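Side-chain contacts in peptide ABC transporter, peptide-binding protein (Thermus thermophilus, PDB 2D5W), which binds oligopeptides, here captured with a pentapeptide, and probably hands them to an ABC transporter for uptake across the membrane: residues Y107-K112 / P164-V169; I308-N313 / R326-I331. One frame throughout, in Å; residues are numbered along the deposited sequence.

Interaction 1 (Y107-K112 / P164-V169); sequences YFEVGK and PEWERV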
loop_
_atom_site.group_PDB
_atom_site.type_symbol
_atom_site.label_atom_id
_atom_site.label_comp_id
_atom_site.label_asym_id
_atom_site.label_seq_id
_atom_site.Cartn_x
_atom_site.Cartn_y
_atom_site.Cartn_z
ATOM N N TYR A 107 -8.618 18.458 6.983
ATOM C CA TYR A 107 -8.358 17.046 6.710
ATOM C C TYR A 107 -9.439 16.179 7.368
ATOM O O TYR A 107 -10.003 15.278 6.738
ATOM C CB TYR A 107 -6.980 16.676 7.265
ATOM C CG TYR A 107 -6.595 15.218 7.129
ATOM C CD1 TYR A 107 -5.944 14.749 5.989
ATOM C CD2 TYR A 107 -6.869 14.312 8.153
ATOM C CE1 TYR A 107 -5.572 13.412 5.877
ATOM C CE2 TYR A 107 -6.504 12.973 8.048
ATOM C CZ TYR A 107 -5.856 12.532 6.910
ATOM O OH TYR A 107 -5.486 11.211 6.807
ATOM N N PHE A 108 -9.727 16.450 8.638
ATOM C CA PHE A 108 -10.735 15.680 9.351
ATOM C C PHE A 108 -12.148 15.846 8.807
ATOM O O PHE A 108 -12.914 14.883 8.768
ATOM C CB PHE A 108 -10.702 16.001 10.850
ATOM C CG PHE A 108 -9.770 15.119 11.625
ATOM C CD1 PHE A 108 -8.402 15.370 11.641
ATOM C CD2 PHE A 108 -10.255 13.991 12.283
ATOM C CE1 PHE A 108 -7.526 14.507 12.297
ATOM C CE2 PHE A 108 -9.388 13.122 12.940
ATOM C CZ PHE A 108 -8.023 13.379 12.947
ATOM N N GLU A 109 -12.497 17.052 8.376
ATOM C CA GLU A 109 -13.832 17.272 7.841
ATOM C C GLU A 109 -14.055 16.439 6.578
ATOM O O GLU A 109 -15.123 15.856 6.387
ATOM C CB GLU A 109 -14.038 18.753 7.539
ATOM C CG GLU A 109 -15.453 19.105 7.131
ATOM C CD GLU A 109 -15.671 20.600 7.066
ATOM O OE1 GLU A 109 -15.721 21.243 8.137
ATOM O OE2 GLU A 109 -15.780 21.132 5.947
ATOM N N VAL A 110 -13.046 16.375 5.716
ATOM C CA VAL A 110 -13.164 15.602 4.487
ATOM C C VAL A 110 -13.230 14.103 4.797
ATOM O O VAL A 110 -14.061 13.384 4.244
ATOM C CB VAL A 110 -11.984 15.909 3.532
ATOM C CG1 VAL A 110 -12.088 15.056 2.270
ATOM C CG2 VAL A 110 -11.997 17.392 3.166
ATOM N N GLY A 111 -12.372 13.633 5.697
ATOM C CA GLY A 111 -12.382 12.221 6.041
ATOM C C GLY A 111 -13.669 11.785 6.720
ATOM O O GLY A 111 -14.089 10.635 6.582
ATOM N N LYS A 112 -14.300 12.705 7.448
ATOM C CA LYS A 112 -15.540 12.426 8.175
ATOM C C LYS A 112 -16.803 12.564 7.333
ATOM O O LYS A 112 -17.892 12.205 7.785
ATOM C CB LYS A 112 -15.661 13.370 9.376
ATOM C CG LYS A 112 -14.666 13.126 10.488
ATOM C CD LYS A 112 -15.072 11.936 11.328
ATOM C CE LYS A 112 -14.142 11.774 12.513
ATOM N NZ LYS A 112 -14.581 10.669 13.408
ATOM N N PRO A 164 -12.112 26.171 -0.451
ATOM C CA PRO A 164 -13.211 26.793 -1.197
ATOM C C PRO A 164 -14.005 25.789 -2.035
ATOM O O PRO A 164 -15.237 25.782 -2.013
ATOM C CB PRO A 164 -12.497 27.842 -2.043
ATOM C CG PRO A 164 -11.362 28.260 -1.147
ATOM C CD PRO A 164 -10.860 26.928 -0.630
ATOM N N GLU A 165 -13.305 24.936 -2.776
ATOM C CA GLU A 165 -13.993 23.945 -3.590
ATOM C C GLU A 165 -14.723 22.944 -2.698
ATOM O O GLU A 165 -15.839 22.527 -3.007
ATOM C CB GLU A 165 -13.012 23.206 -4.501
ATOM C CG GLU A 165 -13.665 22.114 -5.344
ATOM C CD GLU A 165 -14.618 22.656 -6.394
ATOM O OE1 GLU A 165 -15.385 21.853 -6.967
ATOM O OE2 GLU A 165 -14.600 23.877 -6.654
ATOM N N TRP A 166 -14.097 22.565 -1.587
ATOM C CA TRP A 166 -14.715 21.618 -0.666
ATOM C C TRP A 166 -16.060 22.144 -0.170
ATOM O O TRP A 166 -17.023 21.388 -0.051
ATOM C CB TRP A 166 -13.787 21.343 0.522
ATOM C CG TRP A 166 -14.428 20.505 1.597
ATOM C CD1 TRP A 166 -14.683 20.881 2.886
ATOM C CD2 TRP A 166 -14.925 19.164 1.465
ATOM N NE1 TRP A 166 -15.308 19.860 3.562
ATOM C CE2 TRP A 166 -15.469 18.795 2.716
ATOM C CE3 TRP A 166 -14.964 18.239 0.412
ATOM C CZ2 TRP A 166 -16.046 17.541 2.944
ATOM C CZ3 TRP A 166 -15.540 16.988 0.639
ATOM C CH2 TRP A 166 -16.072 16.654 1.897
ATOM N N GLU A 167 -16.133 23.441 0.116
ATOM C CA GLU A 167 -17.388 24.019 0.588
ATOM C C GLU A 167 -18.472 23.849 -0.471
ATOM O O GLU A 167 -19.632 23.576 -0.151
ATOM C CB GLU A 167 -17.206 25.501 0.923
ATOM C CG GLU A 167 -16.321 25.760 2.134
ATOM C CD GLU A 167 -16.816 25.051 3.381
ATOM O OE1 GLU A 167 -18.017 25.182 3.704
ATOM O OE2 GLU A 167 -16.006 24.367 4.039
ATOM N N ARG A 168 -18.095 24.002 -1.737
ATOM C CA ARG A 168 -19.051 23.836 -2.822
ATOM C C ARG A 168 -19.468 22.371 -2.925
ATOM O O ARG A 168 -20.639 22.064 -3.153
ATOM C CB ARG A 168 -18.448 24.306 -4.148
ATOM C CG ARG A 168 -18.279 25.819 -4.242
ATOM C CD ARG A 168 -17.900 26.251 -5.650
ATOM N NE ARG A 168 -16.493 26.007 -5.956
ATOM C CZ ARG A 168 -15.490 26.768 -5.526
ATOM N NH1 ARG A 168 -15.737 27.828 -4.769
ATOM N NH2 ARG A 168 -14.240 26.470 -5.854
ATOM N N VAL A 169 -18.506 21.470 -2.748
ATOM C CA VAL A 169 -18.779 20.040 -2.808
ATOM C C VAL A 169 -19.731 19.644 -1.683
ATOM O O VAL A 169 -20.683 18.897 -1.905
ATOM C CB VAL A 169 -17.464 19.223 -2.710
ATOM C CG1 VAL A 169 -17.770 17.730 -2.598
ATOM C CG2 VAL A 169 -16.604 19.494 -3.939
HETATM O O HOH W 1 -16.018 24.123 7.463
#
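Two helices of this family 5 solute-binding protein, 101-112 and 159-173, are joined here by an indole, Trp-166, which reaches from the second helix to Glu-109 and Val-110 on the first. The short segments run in roughly the same direction, but their axes stay 11.9 Å apart, a separation that the large side chain has to span. Its CG lies anti to the backbone N (chi1 173°), which sends the indole out toward the facing helix. The indole N-H meets Glu-109 at the edge of the ring: Trp-166 NE1 donates to Glu-109 OE2 over 2.7 Å, with OE2 almost in the ring plane and accepting through its anti lone pair. The bond is bent, 140° at the hydrogen, and the carboxylate is turned 35° from the indole plane. Over one face sits Val-110, whose CG2 lies 3.8 Å from the centroid of the six-membered ring of Trp-166, close to the ring normal, a CH-pi contact. Phe-106 meets the indole edge-to-face, and Phe-192 also packs its ring against it, inclined to the indole plane. An alanine in place of Trp-166 would probably open a gap beside the Val-110 methyl and leave Glu-109 OE2 without its indole donor. Glu-109 OE2 also lies 3.8 Å from Glu-167 OE2, a pairing of like charges that Lys-170 is likely to ease, since its NZ forms salt bridges with both. A water donates to Glu-109 OE1 at 3.0 Å and, weakly, to Glu-167 OE2 at 3.4 Å.

Interaction 2 (I308-N313 / R326-I331); sequences INKFEN and RTRQAI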
loop_
_atom_site.group_PDB
_atom_site.type_symbol
_atom_site.label_atom_id
_atom_site.label_comp_id
_atom_site.label_asym_id
_atom_site.label_seq_id
_atom_site.Cartn_x
_atom_site.Cartn_y
_atom_site.Cartn_z
ATOM N N ILE A 308 -9.160 -13.214 -4.943
ATOM C CA ILE A 308 -10.204 -13.974 -5.613
ATOM C C ILE A 308 -11.547 -13.283 -5.425
ATOM O O ILE A 308 -11.941 -12.996 -4.296
ATOM C CB ILE A 308 -10.317 -15.386 -4.993
ATOM C CG1 ILE A 308 -8.963 -16.103 -5.051
ATOM C CG2 ILE A 308 -11.413 -16.181 -5.688
ATOM C CD1 ILE A 308 -8.497 -16.459 -6.438
ATOM N N ASN A 309 -12.244 -13.013 -6.522
ATOM C CA ASN A 309 -13.552 -12.380 -6.426
ATOM C C ASN A 309 -14.528 -13.417 -5.867
ATOM O O ASN A 309 -14.739 -14.463 -6.481
ATOM C CB ASN A 309 -14.027 -11.926 -7.805
ATOM C CG ASN A 309 -15.311 -11.128 -7.739
ATOM O OD1 ASN A 309 -16.122 -11.324 -6.837
ATOM N ND2 ASN A 309 -15.513 -10.234 -8.699
ATOM N N LYS A 310 -15.110 -13.135 -4.705
ATOM C CA LYS A 310 -16.053 -14.057 -4.081
ATOM C C LYS A 310 -17.454 -13.461 -3.981
ATOM O O LYS A 310 -18.298 -13.963 -3.230
ATOM C CB LYS A 310 -15.547 -14.450 -2.689
ATOM C CG LYS A 310 -14.200 -15.164 -2.713
ATOM C CD LYS A 310 -13.633 -15.370 -1.311
ATOM C CE LYS A 310 -13.273 -14.049 -0.637
ATOM N NZ LYS A 310 -12.190 -13.315 -1.359
ATOM N N PHE A 311 -17.705 -12.393 -4.735
ATOM C CA PHE A 311 -19.018 -11.750 -4.716
ATOM C C PHE A 311 -20.034 -12.573 -5.491
ATOM O O PHE A 311 -19.961 -12.685 -6.714
ATOM C CB PHE A 311 -18.945 -10.341 -5.304
ATOM C CG PHE A 311 -18.225 -9.359 -4.431
ATOM C CD1 PHE A 311 -16.872 -9.094 -4.618
ATOM C CD2 PHE A 311 -18.900 -8.708 -3.407
ATOM C CE1 PHE A 311 -16.205 -8.191 -3.795
ATOM C CE2 PHE A 311 -18.243 -7.806 -2.580
ATOM C CZ PHE A 311 -16.893 -7.545 -2.774
ATOM N N GLU A 312 -20.996 -13.127 -4.762
ATOM C CA GLU A 312 -22.029 -13.969 -5.343
ATOM C C GLU A 312 -22.981 -13.277 -6.317
ATOM O O GLU A 312 -23.697 -13.947 -7.060
ATOM C CB GLU A 312 -22.814 -14.646 -4.216
ATOM C CG GLU A 312 -21.998 -15.707 -3.484
ATOM C CD GLU A 312 -22.568 -16.071 -2.127
ATOM O OE1 GLU A 312 -23.777 -16.369 -2.045
ATOM O OE2 GLU A 312 -21.798 -16.066 -1.142
ATOM N N ASN A 313 -22.997 -11.947 -6.322
ATOM C CA ASN A 313 -23.872 -11.229 -7.243
ATOM C C ASN A 313 -23.303 -11.238 -8.663
ATOM O O ASN A 313 -23.985 -10.849 -9.609
ATOM C CB ASN A 313 -24.107 -9.791 -6.773
ATOM C CG ASN A 313 -22.821 -9.030 -6.556
ATOM O OD1 ASN A 313 -22.065 -9.319 -5.630
ATOM N ND2 ASN A 313 -22.563 -8.049 -7.413
ATOM N N ARG A 326 -13.478 -24.864 -1.177
ATOM C CA ARG A 326 -12.905 -26.024 -1.852
ATOM C C ARG A 326 -12.284 -25.642 -3.194
ATOM O O ARG A 326 -11.262 -26.198 -3.592
ATOM C CB ARG A 326 -13.972 -27.105 -2.053
ATOM C CG ARG A 326 -14.415 -27.787 -0.761
ATOM C CD ARG A 326 -15.572 -28.746 -1.005
ATOM N NE ARG A 326 -16.777 -28.033 -1.418
ATOM C CZ ARG A 326 -17.878 -28.619 -1.876
ATOM N NH1 ARG A 326 -18.922 -27.880 -2.225
ATOM N NH2 ARG A 326 -17.934 -29.940 -1.991
ATOM N N THR A 327 -12.896 -24.687 -3.883
ATOM C CA THR A 327 -12.380 -24.240 -5.172
ATOM C C THR A 327 -11.055 -23.507 -4.991
ATOM O O THR A 327 -10.116 -23.688 -5.768
ATOM C CB THR A 327 -13.367 -23.283 -5.858
ATOM O OG1 THR A 327 -14.658 -23.898 -5.911
ATOM C CG2 THR A 327 -12.906 -22.959 -7.273
ATOM N N ARG A 328 -10.985 -22.677 -3.956
ATOM C CA ARG A 328 -9.783 -21.907 -3.682
ATOM C C ARG A 328 -8.653 -22.828 -3.224
ATOM O O ARG A 328 -7.493 -22.636 -3.602
ATOM C CB ARG A 328 -10.104 -20.816 -2.654
ATOM C CG ARG A 328 -11.264 -19.933 -3.125
ATOM C CD ARG A 328 -11.430 -18.673 -2.298
ATOM N NE ARG A 328 -11.811 -18.919 -0.909
ATOM C CZ ARG A 328 -13.062 -18.996 -0.463
ATOM N NH1 ARG A 328 -13.288 -19.216 0.826
ATOM N NH2 ARG A 328 -14.087 -18.856 -1.291
ATOM N N GLN A 329 -8.994 -23.841 -2.434
ATOM C CA GLN A 329 -8.004 -24.807 -1.973
ATOM C C GLN A 329 -7.486 -25.605 -3.175
ATOM O O GLN A 329 -6.291 -25.883 -3.277
ATOM C CB GLN A 329 -8.628 -25.760 -0.952
ATOM C CG GLN A 329 -9.148 -25.071 0.297
ATOM C CD GLN A 329 -9.852 -26.029 1.233
ATOM O OE1 GLN A 329 -10.480 -26.989 0.792
ATOM N NE2 GLN A 329 -9.766 -25.766 2.530
ATOM N N ALA A 330 -8.389 -25.965 -4.087
ATOM C CA ALA A 330 -8.007 -26.723 -5.275
ATOM C C ALA A 330 -7.013 -25.929 -6.112
ATOM O O ALA A 330 -5.986 -26.457 -6.544
ATOM C CB ALA A 330 -9.245 -27.054 -6.107
ATOM N N ILE A 331 -7.320 -24.659 -6.350
ATOM C CA ILE A 331 -6.427 -23.827 -7.139
ATOM C C ILE A 331 -5.052 -23.731 -6.486
ATOM O O ILE A 331 -4.034 -23.868 -7.162
ATOM C CB ILE A 331 -7.009 -22.405 -7.341
ATOM C CG1 ILE A 331 -8.267 -22.479 -8.217
ATOM C CG2 ILE A 331 -5.965 -21.496 -7.995
ATOM C CD1 ILE A 331 -9.021 -21.163 -8.333
#
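The chain leaves its strand at Ile-308 and runs on as an irregular loop past helix 325-333, coming nearest where the CA atoms of Ile-308 and Arg-328 are 8.2 Å apart. Arg-328 spans that gap. Its chain bends at chi3 (-65°), and the flat guanidinium that follows is covered on one face by the aliphatic part of Lys-310. The two side chains cross at about a right angle, with Lys-310 CD lying 3.4 Å above the guanidinium plane, toward its rim, and 3.5 Å from Arg-328 NH2. At the end of the strand, Ile-308 adds a looser apolar touch, its CG2 being 4.2 Å from Arg-328 CD. The loop follows one of the strands of the large mixed sheet, 293-308, and leads to helix 315-320; the contact joins the exit of that strand to helix 325-333, the next helix along. An Asx turn shapes the bend: Asn-309 OD1 accepts from the backbone N of Phe-311 at 2.8 Å, nearly along the C=O axis. Both long side chains, Lys-310 and Arg-328, are buried, and their nitrogens donate to backbone carbonyls. Lys-310 curls back at chi3 and chi4, bringing its NZ within 3.0 Å of Ile-308 O, in that carbonyl's plane; NZ also donates to Pro-543 O. On Arg-328, NH2 donates to Leu-322 O and NH1 to Glu-541 O, while NE has a weak bond to Leu-542 O. Lys-310 NZ and Arg-328 NE stand 5.6 Å apart, and these acceptors probably ease their repulsion.

Overall arrangement
Interaction 1 precedes interaction 2 along the chain, and both belong to the family 5 solute-binding region. They are far apart in space: their centres lie 39 Å from each other, the nearest atoms about 21 Å, and nothing touches. Each centre is about 24 Å from the centre of the chain. In 107-112 / 164-169 two helices are bridged at a partly buried site, with carboxylates and a water at its margin; in 308-313 / 326-331 a loop meets a helix in a buried setting, where main-chain carbonyls accept hydrogen bonds from the lysine and arginine.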